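PDB 5FN8: receptor-type tyrosine-protein phosphatase C from Rattus norvegicus, which probably dephosphorylates tyrosine residues of signalling proteins such as FYN and LYN in T-cell activation, seen here through two extracellular fibronectin type III domains. Local coordinates for residues S110-C118 with C150-Y159; A95-M104 with F169-I180. All blocks are in the same frame, centred on the assembly; numbering follows the deposited sequence.

Contact 1 (S110-C118 with C150-Y159); sequences SDNSINVTC and CKFVVDNLYY. With NAG (2-acetamido-2-deoxy-beta-D-glucopyranose), chain I.
V116 and F152 face each other on two antiparallel strands whose sheet illustrates how a sandwich separates inside from outside. As a hydrogen-bonded pair they are joined in both directions, V116 N to F152 O at 2.8 Å and nearly straight (171°); I114 and V154 repeat the arrangement. All four side chains lie on the packed face: F165 meets I114 and V116, L133 and Y131 meet F152, and V154 touches F145. From the following loop L157 adds its CD1, 3.8 Å from I114 CG1, while its N donates to N112 O (3.0 Å), carrying the order past the strands. At the other end C150 SG swings anti to its own N (chi1 -164°) to meet C118 SG in a disulfide.

The other face is the solvent side. K151 and V153 are exposed there, and the sugar stands on it, bonded through C1 to N115 ND2, with N115 OD1 against V153 CB. At the exposed rim N112 lays its CB over one face of the Y159 ring, amide and ring planes almost parallel, while D111 CB touches the ring edge. A water joins N112 OD1 to N156 N. Such pairing is typical of the three-stranded sheet of a fibronectin type III domain.

Contact 2 (A95-M104 with F169-I180); sequences AARPGKVNGM and FYNGEYLGDPEI. With NAG (2-acetamido-2-deoxy-beta-D-glucopyranose), chain G; NAG (2-acetamido-2-deoxy-beta-D-glucopyranose), chain H.
P98 wedges its ring between F169, N171 and G176, a proline packed against the turn that follows strand 162-170. Its CG lies in the plane of the F169 ring, at the edge, and its CB comes to 3.5 Å from F169 CD2. N171 uses both ends of its amide. ND2 donates to A96 O (2.7 Å), almost in line with that C=O, and also to I124 O; OD1 accepts from E173 N, an Asx turn, and from Y174 N, which lies above the carbonyl plane and completes an Asx motif. These bonds fix the amide's rotation. The Y174 ring presents its edge to A95 CB.

R97 is bent at chi3 (88°), which brings its guanidinium over G176 CA. D177 stands at the edge: R97 NH2 reaches D177 OD1 at 2.9 Å, close to the guanidinium plane but well above that of the carboxylate. R97 N donates to O7 of a sugar (3.0 Å). Another sugar sets its acetamide C7 over one face of the Y170 ring, opposite G172 N. K100 runs past D177 CB and crosses E179 at about a right angle, forming a salt bridge from NZ to E179 OE1 (3.0 Å), its hydrogen bond weak. V101 CG2 and M104 SD pack the aliphatic part of E179. Waters bridge the backbones, one joining P98 O to D177 N.

Segment 95-104 therefore lies along the turn between strands 162-170 and 179-184; Y131 of strand 130-137 meets the F169 ring edge-to-face, and on strand 114-119 V101 packs on C118 and M104 on V116.

How the contacts relate
Both contacts belong to the second fibronectin type III domain, with centres about 21 Å apart. Along the chain contact 1 is nested within the loop closed by contact 2: 95-104 comes first, then 110-118, 150-159 and 169-180. Contact 1 builds part of the sheet formed by strands 104-108, 114-119 and 151-154, whereas contact 2 joins the chain entering that sheet to two strands of the four-stranded one. They touch where V101 CB packs on C118 SG at 3.5 Å and M104 CE on V116 CG1. Segment 95-104, which leads from the first domain into the second, is thus held beside the disulfide, an arrangement that may limit movement between the domains.

Contact 1 (S110-C118 with C150-Y159)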
loop_
_atom_site.group_PDB
_atom_site.type_symbol
_atom_site.label_atom_id
_atom_site.label_comp_id
_atom_site.label_asym_id
_atom_site.label_seq_id
_atom_site.Cartn_x
_atom_site.Cartn_y
_atom_site.Cartn_z
ATOM N N SER B 110 -13.940 -32.213 9.460
ATOM C CA SER B 110 -14.448 -33.535 9.830
ATOM C C SER B 110 -14.278 -33.715 11.361
ATOM O O SER B 110 -14.085 -32.724 12.076
ATOM C CB SER B 110 -13.739 -34.635 9.031
ATOM O OG SER B 110 -12.767 -35.365 9.764
ATOM N N ASP B 111 -14.372 -34.966 11.857
ATOM C CA ASP B 111 -14.237 -35.304 13.278
ATOM C C ASP B 111 -12.811 -35.028 13.806
ATOM O O ASP B 111 -12.658 -34.454 14.891
ATOM C CB ASP B 111 -14.642 -36.776 13.520
ATOM C CG ASP B 111 -16.105 -37.125 13.239
ATOM O OD1 ASP B 111 -16.656 -36.628 12.224
ATOM O OD2 ASP B 111 -16.682 -37.946 14.001
ATOM N N ASN B 112 -11.779 -35.410 13.018
ATOM C CA ASN B 112 -10.361 -35.231 13.360
ATOM C C ASN B 112 -9.577 -34.354 12.307
ATOM O O ASN B 112 -8.355 -34.475 12.178
ATOM C CB ASN B 112 -9.719 -36.617 13.550
ATOM C CG ASN B 112 -9.527 -37.444 12.288
ATOM O OD1 ASN B 112 -10.068 -37.151 11.207
ATOM N ND2 ASN B 112 -8.737 -38.509 12.404
ATOM N N SER B 113 -10.311 -33.497 11.563
ATOM C CA SER B 113 -9.849 -32.639 10.464
ATOM C C SER B 113 -10.233 -31.162 10.728
ATOM O O SER B 113 -11.368 -30.899 11.127
ATOM C CB SER B 113 -10.498 -33.115 9.162
ATOM O OG SER B 113 -9.786 -32.825 7.974
ATOM N N ILE B 114 -9.288 -30.216 10.501
ATOM C CA ILE B 114 -9.436 -28.757 10.679
ATOM C C ILE B 114 -8.987 -28.046 9.414
ATOM O O ILE B 114 -7.942 -28.359 8.854
ATOM C CB ILE B 114 -8.625 -28.200 11.916
ATOM C CG1 ILE B 114 -8.954 -28.868 13.283
ATOM C CG2 ILE B 114 -8.562 -26.648 11.994
ATOM C CD1 ILE B 114 -10.340 -28.910 13.714
ATOM N N ASN B 115 -9.766 -27.064 8.988
ATOM C CA ASN B 115 -9.462 -26.219 7.834
ATOM C C ASN B 115 -9.047 -24.842 8.364
ATOM O O ASN B 115 -9.695 -24.314 9.285
ATOM C CB ASN B 115 -10.673 -26.115 6.890
ATOM C CG ASN B 115 -10.755 -27.148 5.783
ATOM O OD1 ASN B 115 -10.107 -28.209 5.819
ATOM N ND2 ASN B 115 -11.583 -26.811 4.782
ATOM N N VAL B 116 -7.910 -24.306 7.839
ATOM C CA VAL B 116 -7.356 -23.013 8.230
ATOM C C VAL B 116 -7.258 -22.109 6.983
ATOM O O VAL B 116 -6.737 -22.530 5.958
ATOM C CB VAL B 116 -6.009 -23.113 9.022
ATOM C CG1 VAL B 116 -5.548 -21.728 9.509
ATOM C CG2 VAL B 116 -6.116 -24.080 10.199
ATOM N N THR B 117 -7.809 -20.892 7.064
ATOM C CA THR B 117 -7.827 -19.918 5.962
ATOM C C THR B 117 -7.480 -18.549 6.478
ATOM O O THR B 117 -7.743 -18.225 7.635
ATOM C CB THR B 117 -9.193 -19.867 5.245
ATOM O OG1 THR B 117 -10.214 -19.606 6.211
ATOM C CG2 THR B 117 -9.507 -21.142 4.462
ATOM N N CYS B 118 -6.874 -17.750 5.627
ATOM C CA CYS B 118 -6.511 -16.388 5.960
ATOM C C CYS B 118 -6.281 -15.631 4.677
ATOM O O CYS B 118 -6.246 -16.223 3.588
ATOM C CB CYS B 118 -5.285 -16.333 6.880
ATOM S SG CYS B 118 -3.689 -16.509 6.023
ATOM N N CYS B 150 -3.145 -19.453 1.474
ATOM C CA CYS B 150 -3.509 -19.624 2.863
ATOM C C CYS B 150 -4.791 -20.396 3.007
ATOM O O CYS B 150 -5.780 -19.890 3.538
ATOM C CB CYS B 150 -3.555 -18.289 3.589
ATOM S SG CYS B 150 -3.559 -18.441 5.390
ATOM N N LYS B 151 -4.761 -21.654 2.538
ATOM C CA LYS B 151 -5.846 -22.614 2.626
ATOM C C LYS B 151 -5.217 -23.976 2.966
ATOM O O LYS B 151 -4.628 -24.661 2.114
ATOM C CB LYS B 151 -6.721 -22.639 1.350
ATOM C CG LYS B 151 -5.964 -22.702 0.014
ATOM C CD LYS B 151 -6.770 -23.410 -1.090
ATOM C CE LYS B 151 -5.958 -23.631 -2.351
ATOM N NZ LYS B 151 -6.769 -24.253 -3.436
ATOM N N PHE B 152 -5.267 -24.311 4.260
ATOM C CA PHE B 152 -4.671 -25.529 4.809
ATOM C C PHE B 152 -5.718 -26.463 5.290
ATOM O O PHE B 152 -6.642 -26.049 5.991
ATOM C CB PHE B 152 -3.740 -25.208 5.995
ATOM C CG PHE B 152 -2.661 -24.185 5.724
ATOM C CD1 PHE B 152 -1.421 -24.574 5.224
ATOM C CD2 PHE B 152 -2.871 -22.833 5.994
ATOM C CE1 PHE B 152 -0.424 -23.622 4.972
ATOM C CE2 PHE B 152 -1.859 -21.888 5.767
ATOM C CZ PHE B 152 -0.651 -22.290 5.246
ATOM N N VAL B 153 -5.555 -27.737 4.955
ATOM C CA VAL B 153 -6.414 -28.822 5.428
ATOM C C VAL B 153 -5.521 -29.689 6.317
ATOM O O VAL B 153 -4.514 -30.221 5.852
ATOM C CB VAL B 153 -7.230 -29.580 4.332
ATOM C CG1 VAL B 153 -6.458 -29.705 3.023
ATOM C CG2 VAL B 153 -7.716 -30.948 4.829
ATOM N N VAL B 154 -5.832 -29.688 7.623
ATOM C CA VAL B 154 -5.075 -30.342 8.694
ATOM C C VAL B 154 -5.868 -31.533 9.169
ATOM O O VAL B 154 -6.778 -31.405 9.991
ATOM C CB VAL B 154 -4.734 -29.363 9.860
ATOM C CG1 VAL B 154 -3.765 -29.994 10.839
ATOM C CG2 VAL B 154 -4.194 -28.016 9.352
ATOM N N ASP B 155 -5.520 -32.702 8.651
ATOM C CA ASP B 155 -6.237 -33.926 8.975
ATOM C C ASP B 155 -5.439 -34.937 9.811
ATOM O O ASP B 155 -4.297 -34.670 10.174
ATOM C CB ASP B 155 -6.855 -34.536 7.702
ATOM C CG ASP B 155 -5.921 -34.721 6.521
ATOM O OD1 ASP B 155 -4.811 -35.260 6.720
ATOM O OD2 ASP B 155 -6.330 -34.388 5.385
ATOM N N ASN B 156 -6.082 -36.063 10.166
ATOM C CA ASN B 156 -5.515 -37.154 10.961
ATOM C C ASN B 156 -5.013 -36.722 12.363
ATOM O O ASN B 156 -3.956 -37.178 12.836
ATOM C CB ASN B 156 -4.495 -38.002 10.152
ATOM C CG ASN B 156 -4.996 -38.492 8.797
ATOM O OD1 ASN B 156 -6.158 -38.901 8.627
ATOM N ND2 ASN B 156 -4.120 -38.483 7.796
ATOM N N LEU B 157 -5.811 -35.862 13.033
ATOM C CA LEU B 157 -5.530 -35.381 14.389
ATOM C C LEU B 157 -6.209 -36.308 15.414
ATOM O O LEU B 157 -6.983 -37.189 15.023
ATOM C CB LEU B 157 -6.032 -33.925 14.573
ATOM C CG LEU B 157 -5.503 -32.837 13.624
ATOM C CD1 LEU B 157 -6.392 -31.636 13.672
ATOM C CD2 LEU B 157 -4.083 -32.394 13.990
ATOM N N TYR B 158 -5.919 -36.128 16.719
ATOM C CA TYR B 158 -6.575 -36.919 17.770
ATOM C C TYR B 158 -7.994 -36.355 17.952
ATOM O O TYR B 158 -8.226 -35.182 17.625
ATOM C CB TYR B 158 -5.757 -36.945 19.073
ATOM C CG TYR B 158 -4.433 -37.685 18.956
ATOM C CD1 TYR B 158 -4.394 -39.049 18.679
ATOM C CD2 TYR B 158 -3.226 -37.038 19.202
ATOM C CE1 TYR B 158 -3.183 -39.743 18.609
ATOM C CE2 TYR B 158 -2.009 -37.715 19.112
ATOM C CZ TYR B 158 -1.992 -39.071 18.833
ATOM O OH TYR B 158 -0.792 -39.750 18.767
ATOM N N TYR B 159 -8.939 -37.209 18.407
ATOM C CA TYR B 159 -10.383 -36.965 18.490
ATOM C C TYR B 159 -10.982 -35.907 19.417
ATOM O O TYR B 159 -11.974 -35.267 19.019
ATOM C CB TYR B 159 -11.193 -38.274 18.535
ATOM C CG TYR B 159 -11.357 -38.877 17.158
ATOM C CD1 TYR B 159 -12.224 -38.307 16.224
ATOM C CD2 TYR B 159 -10.589 -39.966 16.755
ATOM C CE1 TYR B 159 -12.362 -38.843 14.942
ATOM C CE2 TYR B 159 -10.717 -40.509 15.474
ATOM C CZ TYR B 159 -11.602 -39.938 14.566
ATOM O OH TYR B 159 -11.728 -40.437 13.288
HETATM C C1 NAG I . -11.825 -27.636 3.633
HETATM C C2 NAG I . -13.312 -27.653 3.274
HETATM C C3 NAG I . -13.452 -28.599 2.081
HETATM C C4 NAG I . -12.642 -28.081 0.894
HETATM C C5 NAG I . -11.190 -27.815 1.296
HETATM C C6 NAG I . -10.423 -27.025 0.256
HETATM C C7 NAG I . -14.884 -27.236 5.135
HETATM C C8 NAG I . -15.545 -27.840 6.334
HETATM N N2 NAG I . -14.152 -28.080 4.382
HETATM O O3 NAG I . -14.822 -28.724 1.716
HETATM O O4 NAG I . -12.682 -29.023 -0.174
HETATM O O5 NAG I . -11.144 -27.047 2.514
HETATM O O6 NAG I . -9.060 -26.822 0.619
HETATM O O7 NAG I . -14.997 -26.042 4.865
HETATM O O HOH W 1 -8.771 -36.659 9.007
#

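Contact 2 (A95-M104 with F169-I180)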
loop_
_atom_site.group_PDB
_atom_site.type_symbol
_atom_site.label_atom_id
_atom_site.label_comp_id
_atom_site.label_asym_id
_atom_site.label_seq_id
_atom_site.Cartn_x
_atom_site.Cartn_y
_atom_site.Cartn_z
ATOM N N ALA B 95 14.499 -5.423 2.542
ATOM C CA ALA B 95 13.274 -6.056 2.999
ATOM C C ALA B 95 13.108 -5.883 4.509
ATOM O O ALA B 95 14.081 -5.644 5.244
ATOM C CB ALA B 95 13.279 -7.531 2.630
ATOM N N ALA B 96 11.866 -5.976 4.971
ATOM C CA ALA B 96 11.575 -5.914 6.400
ATOM C C ALA B 96 10.616 -7.072 6.767
ATOM O O ALA B 96 10.184 -7.834 5.889
ATOM C CB ALA B 96 10.950 -4.557 6.740
ATOM N N ARG B 97 10.298 -7.224 8.072
ATOM C CA ARG B 97 9.355 -8.236 8.536
ATOM C C ARG B 97 7.991 -7.858 7.972
ATOM O O ARG B 97 7.619 -6.676 7.998
ATOM C CB ARG B 97 9.266 -8.258 10.064
ATOM C CG ARG B 97 10.534 -8.725 10.754
ATOM C CD ARG B 97 10.362 -8.661 12.249
ATOM N NE ARG B 97 9.779 -9.900 12.767
ATOM C CZ ARG B 97 8.605 -10.009 13.387
ATOM N NH1 ARG B 97 7.847 -8.934 13.585
ATOM N NH2 ARG B 97 8.179 -11.188 13.812
ATOM N N PRO B 98 7.249 -8.823 7.383
ATOM C CA PRO B 98 5.904 -8.489 6.889
ATOM C C PRO B 98 4.969 -8.279 8.104
ATOM O O PRO B 98 5.366 -8.484 9.271
ATOM C CB PRO B 98 5.508 -9.775 6.136
ATOM C CG PRO B 98 6.229 -10.866 6.822
ATOM C CD PRO B 98 7.531 -10.273 7.261
ATOM N N GLY B 99 3.710 -7.971 7.827
ATOM C CA GLY B 99 2.717 -7.874 8.881
ATOM C C GLY B 99 2.058 -9.220 9.123
ATOM O O GLY B 99 2.484 -10.239 8.579
ATOM N N LYS B 100 1.021 -9.233 9.953
ATOM C CA LYS B 100 0.267 -10.435 10.270
ATOM C C LYS B 100 -0.794 -10.673 9.212
ATOM O O LYS B 100 -1.236 -9.753 8.567
ATOM C CB LYS B 100 -0.366 -10.334 11.656
ATOM C CG LYS B 100 0.619 -10.185 12.805
ATOM C CD LYS B 100 -0.100 -9.803 14.097
ATOM C CE LYS B 100 -0.882 -10.940 14.704
ATOM N NZ LYS B 100 -1.831 -10.479 15.755
ATOM N N VAL B 101 -1.200 -11.909 9.036
ATOM C CA VAL B 101 -2.226 -12.291 8.081
ATOM C C VAL B 101 -3.584 -11.729 8.550
ATOM O O VAL B 101 -3.803 -11.519 9.756
ATOM C CB VAL B 101 -2.257 -13.844 7.850
ATOM C CG1 VAL B 101 -0.933 -14.351 7.276
ATOM C CG2 VAL B 101 -2.681 -14.634 9.112
ATOM N N ASN B 102 -4.490 -11.509 7.607
ATOM C CA ASN B 102 -5.810 -10.975 7.926
ATOM C C ASN B 102 -6.881 -12.016 7.733
ATOM O O ASN B 102 -6.811 -12.803 6.795
ATOM C CB ASN B 102 -6.108 -9.704 7.077
ATOM C CG ASN B 102 -5.233 -8.529 7.446
ATOM O OD1 ASN B 102 -5.316 -7.983 8.568
ATOM N ND2 ASN B 102 -4.333 -8.157 6.533
ATOM N N GLY B 103 -7.870 -11.985 8.610
ATOM C CA GLY B 103 -9.051 -12.837 8.558
ATOM C C GLY B 103 -8.796 -14.312 8.729
ATOM O O GLY B 103 -9.352 -15.124 7.975
ATOM N N MET B 104 -7.962 -14.664 9.733
ATOM C CA MET B 104 -7.638 -16.063 9.998
ATOM C C MET B 104 -8.841 -16.784 10.581
ATOM O O MET B 104 -9.338 -16.415 11.660
ATOM C CB MET B 104 -6.405 -16.196 10.892
ATOM C CG MET B 104 -5.834 -17.596 10.906
ATOM S SD MET B 104 -4.635 -17.729 12.225
ATOM C CE MET B 104 -4.697 -19.510 12.567
ATOM N N PHE B 169 3.407 -15.183 7.941
ATOM C CA PHE B 169 3.658 -14.825 6.548
ATOM C C PHE B 169 5.153 -14.796 6.354
ATOM O O PHE B 169 5.871 -14.262 7.206
ATOM C CB PHE B 169 3.080 -13.448 6.209
ATOM C CG PHE B 169 3.112 -13.140 4.728
ATOM C CD1 PHE B 169 2.141 -13.647 3.873
ATOM C CD2 PHE B 169 4.057 -12.266 4.203
ATOM C CE1 PHE B 169 2.137 -13.311 2.514
ATOM C CE2 PHE B 169 4.061 -11.958 2.851
ATOM C CZ PHE B 169 3.092 -12.474 2.023
ATOM N N TYR B 170 5.611 -15.361 5.242
ATOM C CA TYR B 170 7.006 -15.360 4.823
ATOM C C TYR B 170 7.125 -14.578 3.506
ATOM O O TYR B 170 6.416 -14.876 2.546
ATOM C CB TYR B 170 7.524 -16.802 4.674
ATOM C CG TYR B 170 8.965 -16.869 4.225
ATOM C CD1 TYR B 170 9.990 -16.389 5.033
ATOM C CD2 TYR B 170 9.309 -17.430 2.993
ATOM C CE1 TYR B 170 11.317 -16.419 4.613
ATOM C CE2 TYR B 170 10.636 -17.470 2.563
ATOM C CZ TYR B 170 11.640 -16.988 3.389
ATOM O OH TYR B 170 12.959 -17.069 2.995
ATOM N N ASN B 171 7.991 -13.576 3.470
ATOM C CA ASN B 171 8.138 -12.707 2.297
ATOM C C ASN B 171 9.391 -12.962 1.439
ATOM O O ASN B 171 9.729 -12.146 0.618
ATOM C CB ASN B 171 8.001 -11.208 2.704
ATOM C CG ASN B 171 9.196 -10.654 3.439
ATOM O OD1 ASN B 171 10.265 -11.261 3.492
ATOM N ND2 ASN B 171 9.051 -9.487 4.032
ATOM N N GLY B 172 10.035 -14.107 1.609
ATOM C CA GLY B 172 11.244 -14.457 0.869
ATOM C C GLY B 172 12.499 -14.137 1.643
ATOM O O GLY B 172 13.585 -14.588 1.287
ATOM N N GLU B 173 12.366 -13.341 2.706
ATOM C CA GLU B 173 13.512 -12.967 3.522
ATOM C C GLU B 173 13.204 -12.961 5.014
ATOM O O GLU B 173 14.111 -13.157 5.823
ATOM C CB GLU B 173 14.027 -11.588 3.085
ATOM C CG GLU B 173 14.965 -11.664 1.897
ATOM C CD GLU B 173 15.427 -10.326 1.389
ATOM O OE1 GLU B 173 16.230 -9.660 2.082
ATOM O OE2 GLU B 173 14.973 -9.940 0.292
ATOM N N TYR B 174 11.946 -12.727 5.384
ATOM C CA TYR B 174 11.548 -12.630 6.791
ATOM C C TYR B 174 10.232 -13.251 7.061
ATOM O O TYR B 174 9.355 -13.262 6.203
ATOM C CB TYR B 174 11.469 -11.155 7.255
ATOM C CG TYR B 174 12.798 -10.444 7.237
ATOM C CD1 TYR B 174 13.738 -10.652 8.242
ATOM C CD2 TYR B 174 13.119 -9.546 6.217
ATOM C CE1 TYR B 174 14.983 -10.032 8.206
ATOM C CE2 TYR B 174 14.354 -8.891 6.186
ATOM C CZ TYR B 174 15.275 -9.119 7.195
ATOM O OH TYR B 174 16.513 -8.517 7.157
ATOM N N LEU B 175 10.073 -13.700 8.294
ATOM C CA LEU B 175 8.840 -14.243 8.826
ATOM C C LEU B 175 8.291 -13.119 9.725
ATOM O O LEU B 175 9.060 -12.491 10.451
ATOM C CB LEU B 175 9.217 -15.456 9.694
ATOM C CG LEU B 175 8.376 -16.686 9.727
ATOM C CD1 LEU B 175 8.051 -17.200 8.328
ATOM C CD2 LEU B 175 9.151 -17.753 10.406
ATOM N N GLY B 176 6.999 -12.863 9.648
ATOM C CA GLY B 176 6.342 -11.896 10.515
ATOM C C GLY B 176 5.808 -12.552 11.781
ATOM O O GLY B 176 6.117 -13.717 12.083
ATOM N N ASP B 177 5.004 -11.822 12.539
ATOM C CA ASP B 177 4.381 -12.331 13.771
ATOM C C ASP B 177 3.242 -13.292 13.423
ATOM O O ASP B 177 2.558 -13.078 12.403
ATOM C CB ASP B 177 3.821 -11.159 14.617
ATOM C CG ASP B 177 4.851 -10.326 15.363
ATOM O OD1 ASP B 177 5.951 -10.861 15.669
ATOM O OD2 ASP B 177 4.524 -9.184 15.731
ATOM N N PRO B 178 2.985 -14.328 14.258
ATOM C CA PRO B 178 1.875 -15.227 13.955
ATOM C C PRO B 178 0.517 -14.704 14.411
ATOM O O PRO B 178 0.394 -13.998 15.418
ATOM C CB PRO B 178 2.215 -16.474 14.765
ATOM C CG PRO B 178 2.953 -15.963 15.943
ATOM C CD PRO B 178 3.705 -14.760 15.479
ATOM N N GLU B 179 -0.512 -15.104 13.680
ATOM C CA GLU B 179 -1.890 -14.976 14.056
ATOM C C GLU B 179 -2.220 -16.386 14.642
ATOM O O GLU B 179 -2.101 -17.404 13.942
ATOM C CB GLU B 179 -2.770 -14.609 12.851
ATOM C CG GLU B 179 -4.147 -14.104 13.265
ATOM C CD GLU B 179 -4.151 -12.970 14.276
ATOM O OE1 GLU B 179 -3.813 -11.829 13.887
ATOM O OE2 GLU B 179 -4.448 -13.231 15.465
ATOM N N ILE B 180 -2.519 -16.435 15.958
ATOM C CA ILE B 180 -2.801 -17.645 16.729
ATOM C C ILE B 180 -4.307 -17.829 16.955
ATOM O O ILE B 180 -4.998 -16.892 17.375
ATOM C CB ILE B 180 -2.000 -17.652 18.062
ATOM C CG1 ILE B 180 -0.502 -17.398 17.808
ATOM C CG2 ILE B 180 -2.249 -18.941 18.871
ATOM C CD1 ILE B 180 0.391 -17.237 19.047
HETATM C C1 NAG G . 8.829 -22.065 2.302
HETATM C C2 NAG G . 10.102 -21.696 3.069
HETATM C C3 NAG G . 11.117 -20.973 2.177
HETATM C C4 NAG G . 11.273 -21.661 0.825
HETATM C C5 NAG G . 9.922 -21.879 0.149
HETATM C C6 NAG G . 10.031 -22.653 -1.149
HETATM C C7 NAG G . 10.453 -20.381 5.170
HETATM C C8 NAG G . 9.743 -19.703 6.299
HETATM N N2 NAG G . 9.666 -20.842 4.167
HETATM O O3 NAG G . 12.394 -21.000 2.810
HETATM O O4 NAG G . 12.108 -20.860 -0.007
HETATM O O5 NAG G . 9.076 -22.650 1.015
HETATM O O6 NAG G . 8.776 -22.807 -1.798
HETATM O O7 NAG G . 11.677 -20.485 5.153
HETATM C C1 NAG H . 14.011 -2.134 10.049
HETATM C C2 NAG H . 13.164 -3.112 10.865
HETATM C C3 NAG H . 13.441 -2.908 12.355
HETATM C C4 NAG H . 14.932 -3.074 12.643
HETATM C C5 NAG H . 15.751 -2.144 11.751
HETATM C C6 NAG H . 17.243 -2.374 11.852
HETATM C C7 NAG H . 11.021 -4.205 10.269
HETATM C C8 NAG H . 9.532 -4.032 10.207
HETATM N N2 NAG H . 11.733 -3.096 10.595
HETATM O O3 NAG H . 12.707 -3.864 13.114
HETATM O O4 NAG H . 15.213 -2.795 14.011
HETATM O O5 NAG H . 15.394 -2.344 10.372
HETATM O O6 NAG H . 17.584 -3.752 11.752
HETATM O O7 NAG H . 11.560 -5.288 10.033
HETATM O O HOH W 2 17.009 -7.107 1.759
HETATM O O HOH W 3 4.777 -9.162 11.961
HETATM O O HOH W 4 3.330 -12.753 9.644
#